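Local coordinates for protein particle-associated glycoside hydrolase (PDB 6C72) that probably degrades the capsular polysaccharide of Acinetobacter baumannii as a trimeric phage tailspike depolymerase during virus entry into the host cell, at residues A[285-290]-A[315-320]. Sequence-based numbering, arbitrary orientation.
Sequences CTFQQL and VTLINC
Cys285 and Cys320 meet at equivalent corners of two successive coils, their CA atoms 4.9 Å apart. The carbonyl oxygen of Cys285 points at the backbone of its partner, and Cys320 CA lies 3.1 Å from Cys285 O in a bent CA-H...O contact with an angle of 127° at the hydrogen. The two sulfurs do not join in a disulfide, Cys285 SG and Cys320 SG being 5.0 Å apart; Cys285 CB touches Cys320 SG at 4.1 Å. With SG anti to its carbonyl carbon, Cys320 turns the sulfur back beside its own backbone N, where it also lies 3.6 Å from Cys285 O. Inside the bend, the CE1 corner of the Phe287 ring touches both Leu317 and Cys320. Its CE1 lies 4.1 Å from Leu317 CD2, the two side chains crossing at about a right angle, while Cys320 CB sits at the ring edge, near its plane, 4.3 Å from the same CE1. Phe287 reaches this place because its CG stands anti to the carbonyl carbon. These are neighbouring turns of a right-handed parallel beta-helix, the fold common to many trimeric phage tailspikes; strand 312-318 ends at a corner, where Asn319 takes a left-handed backbone conformation (54°/44°) that redirects the chain into strand 321-324. That next strand pairs in parallel with 286-289, and its Val321 and Asn323 hydrogen-bond the backbones of Cys285 and Phe287. In the core, the Phe287 ring lies between Phe264 and Phe322, nearly parallel to both, in an aromatic column repeated from coil to coil, and Phe282 and Phe300 meet it edge-to-face. At the corner, Asn319 OD1 accepts a hydrogen bond from Arg354, and the Asn319 side chain packs against Asp279 of a neighbouring subunit.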
ATOM      1  N   CYS A 285       1.619   0.326 -17.089  1.00 27.71           N
ATOM      2  CA  CYS A 285       1.900   1.232 -18.191  1.00 27.47           C
ATOM      3  C   CYS A 285       3.380   1.152 -18.520  1.00 27.28           C
ATOM      4  O   CYS A 285       4.179   0.736 -17.691  1.00 27.22           O
ATOM      5  CB  CYS A 285       1.513   2.672 -17.831  1.00 26.95           C
ATOM      6  SG  CYS A 285      -0.246   2.868 -17.456  1.00 27.49           S
ATOM      7  N   THR A 286       3.758   1.555 -19.727  1.00 27.33           N
ATOM      8  CA  THR A 286       5.167   1.594 -20.090  1.00 27.38           C
ATOM      9  C   THR A 286       5.543   2.989 -20.559  1.00 27.09           C
ATOM     10  O   THR A 286       4.686   3.778 -20.966  1.00 26.67           O
ATOM     11  CB  THR A 286       5.532   0.569 -21.184  1.00 27.67           C
ATOM     12  OG1 THR A 286       5.053   1.012 -22.460  1.00 27.44           O
ATOM     13  CG2 THR A 286       4.962  -0.817 -20.874  1.00 27.95           C
ATOM     14  N   PHE A 287       6.828   3.309 -20.437  1.00 27.66           N
ATOM     15  CA  PHE A 287       7.394   4.571 -20.905  1.00 27.61           C
ATOM     16  C   PHE A 287       8.659   4.222 -21.678  1.00 28.36           C
ATOM     17  O   PHE A 287       9.633   3.746 -21.085  1.00 28.87           O
ATOM     18  CB  PHE A 287       7.693   5.521 -19.737  1.00 27.52           C
ATOM     19  CG  PHE A 287       6.517   5.745 -18.804  1.00 26.91           C
ATOM     20  CD1 PHE A 287       6.250   4.860 -17.764  1.00 26.77           C
ATOM     21  CD2 PHE A 287       5.680   6.845 -18.974  1.00 25.83           C
ATOM     22  CE1 PHE A 287       5.181   5.056 -16.910  1.00 25.86           C
ATOM     23  CE2 PHE A 287       4.606   7.061 -18.122  1.00 24.81           C
ATOM     24  CZ  PHE A 287       4.354   6.163 -17.083  1.00 24.95           C
ATOM     25  N   GLN A 288       8.642   4.399 -22.999  1.00 35.07           N
ATOM     26  CA  GLN A 288       9.687   3.822 -23.843  1.00 36.09           C
ATOM     27  C   GLN A 288      10.189   4.842 -24.851  1.00 36.90           C
ATOM     28  O   GLN A 288       9.396   5.403 -25.609  1.00 36.63           O
ATOM     29  CB  GLN A 288       9.184   2.567 -24.569  1.00 36.08           C
ATOM     30  CG  GLN A 288       8.224   1.740 -23.738  1.00 35.39           C
ATOM     31  CD  GLN A 288       8.094   0.310 -24.213  1.00 35.66           C
ATOM     32  OE1 GLN A 288       9.099  -0.362 -24.475  1.00 36.39           O
ATOM     33  NE2 GLN A 288       6.859  -0.175 -24.311  1.00 35.19           N
ATOM     34  N   GLN A 289      11.502   5.076 -24.857  1.00 25.56           N
ATOM     35  CA  GLN A 289      12.199   5.815 -25.915  1.00 26.28           C
ATOM     36  C   GLN A 289      13.041   4.821 -26.721  1.00 26.97           C
ATOM     37  O   GLN A 289      14.247   4.695 -26.527  1.00 27.48           O
ATOM     38  CB  GLN A 289      13.057   6.923 -25.316  1.00 26.53           C
ATOM     39  CG  GLN A 289      12.254   8.014 -24.609  1.00 26.02           C
ATOM     40  CD  GLN A 289      11.711   9.088 -25.564  1.00 26.31           C
ATOM     41  OE1 GLN A 289      11.501   8.841 -26.748  1.00 26.70           O
ATOM     42  NE2 GLN A 289      11.481  10.289 -25.035  1.00 26.22           N
ATOM     43  N   LEU A 290      12.402   4.141 -27.668  1.00 38.52           N
ATOM     44  CA  LEU A 290      13.060   3.098 -28.446  1.00 38.79           C
ATOM     45  C   LEU A 290      13.325   3.512 -29.891  1.00 38.94           C
ATOM     46  O   LEU A 290      13.598   2.655 -30.735  1.00 38.98           O
ATOM     47  CB  LEU A 290      12.235   1.811 -28.406  1.00 38.44           C
ATOM     48  CG  LEU A 290      12.047   1.222 -27.007  1.00 38.47           C
ATOM     49  CD1 LEU A 290      11.345  -0.130 -27.080  1.00 38.38           C
ATOM     50  CD2 LEU A 290      13.389   1.096 -26.279  1.00 39.13           C
ATOM     51  N   VAL A 315       2.351  10.240  -6.222  1.00 23.96           N
ATOM     52  CA  VAL A 315       2.390   9.544  -7.501  1.00 24.26           C
ATOM     53  C   VAL A 315       2.797   8.103  -7.252  1.00 24.48           C
ATOM     54  O   VAL A 315       3.780   7.845  -6.547  1.00 24.72           O
ATOM     55  CB  VAL A 315       3.359  10.213  -8.491  1.00 24.73           C
ATOM     56  CG1 VAL A 315       3.339   9.479  -9.834  1.00 25.12           C
ATOM     57  CG2 VAL A 315       3.005  11.699  -8.657  1.00 24.52           C
ATOM     58  N   THR A 316       2.045   7.167  -7.820  1.00 28.23           N
ATOM     59  CA  THR A 316       2.338   5.755  -7.647  1.00 28.46           C
ATOM     60  C   THR A 316       2.457   5.098  -9.011  1.00 29.30           C
ATOM     61  O   THR A 316       1.520   5.148  -9.818  1.00 29.52           O
ATOM     62  CB  THR A 316       1.266   5.072  -6.796  1.00 27.74           C
ATOM     63  OG1 THR A 316       1.149   5.762  -5.546  1.00 26.94           O
ATOM     64  CG2 THR A 316       1.639   3.631  -6.511  1.00 27.76           C
ATOM     65  N   LEU A 317       3.592   4.455  -9.248  1.00 25.98           N
ATOM     66  CA  LEU A 317       3.850   3.706 -10.470  1.00 26.78           C
ATOM     67  C   LEU A 317       3.985   2.224 -10.100  1.00 26.90           C
ATOM     68  O   LEU A 317       4.966   1.822  -9.457  1.00 26.85           O
ATOM     69  CB  LEU A 317       5.103   4.247 -11.150  1.00 27.38           C
ATOM     70  CG  LEU A 317       4.978   5.747 -11.425  1.00 27.20           C
ATOM     71  CD1 LEU A 317       5.932   6.592 -10.562  1.00 26.60           C
ATOM     72  CD2 LEU A 317       5.141   6.065 -12.913  1.00 27.10           C
ATOM     73  N   ILE A 318       2.997   1.422 -10.493  1.00 29.82           N
ATOM     74  CA  ILE A 318       2.906   0.012 -10.128  1.00 29.34           C
ATOM     75  C   ILE A 318       3.075  -0.814 -11.395  1.00 29.95           C
ATOM     76  O   ILE A 318       2.332  -0.625 -12.369  1.00 30.37           O
ATOM     77  CB  ILE A 318       1.560  -0.323  -9.468  1.00 28.53           C
ATOM     78  CG1 ILE A 318       1.166   0.749  -8.455  1.00 27.84           C
ATOM     79  CG2 ILE A 318       1.604  -1.697  -8.823  1.00 27.81           C
ATOM     80  CD1 ILE A 318      -0.326   0.727  -8.075  1.00 27.35           C
ATOM     81  N   ASN A 319       4.038  -1.736 -11.379  1.00 22.98           N
ATOM     82  CA  ASN A 319       4.226  -2.695 -12.471  1.00 23.27           C
ATOM     83  C   ASN A 319       4.360  -1.971 -13.812  1.00 23.01           C
ATOM     84  O   ASN A 319       3.758  -2.352 -14.814  1.00 23.33           O
ATOM     85  CB  ASN A 319       3.086  -3.720 -12.491  1.00 23.93           C
ATOM     86  CG  ASN A 319       3.328  -4.845 -13.472  1.00 24.41           C
ATOM     87  OD1 ASN A 319       4.470  -5.144 -13.823  1.00 24.28           O
ATOM     88  ND2 ASN A 319       2.255  -5.476 -13.925  1.00 25.04           N
ATOM     89  N   CYS A 320       5.149  -0.905 -13.825  1.00 26.34           N
ATOM     90  CA  CYS A 320       5.404  -0.135 -15.031  1.00 26.42           C
ATOM     91  C   CYS A 320       6.791  -0.458 -15.559  1.00 26.53           C
ATOM     92  O   CYS A 320       7.645  -0.976 -14.837  1.00 26.93           O
ATOM     93  CB  CYS A 320       5.281   1.375 -14.755  1.00 26.27           C
ATOM     94  SG  CYS A 320       3.590   1.895 -14.353  1.00 26.22           S
TER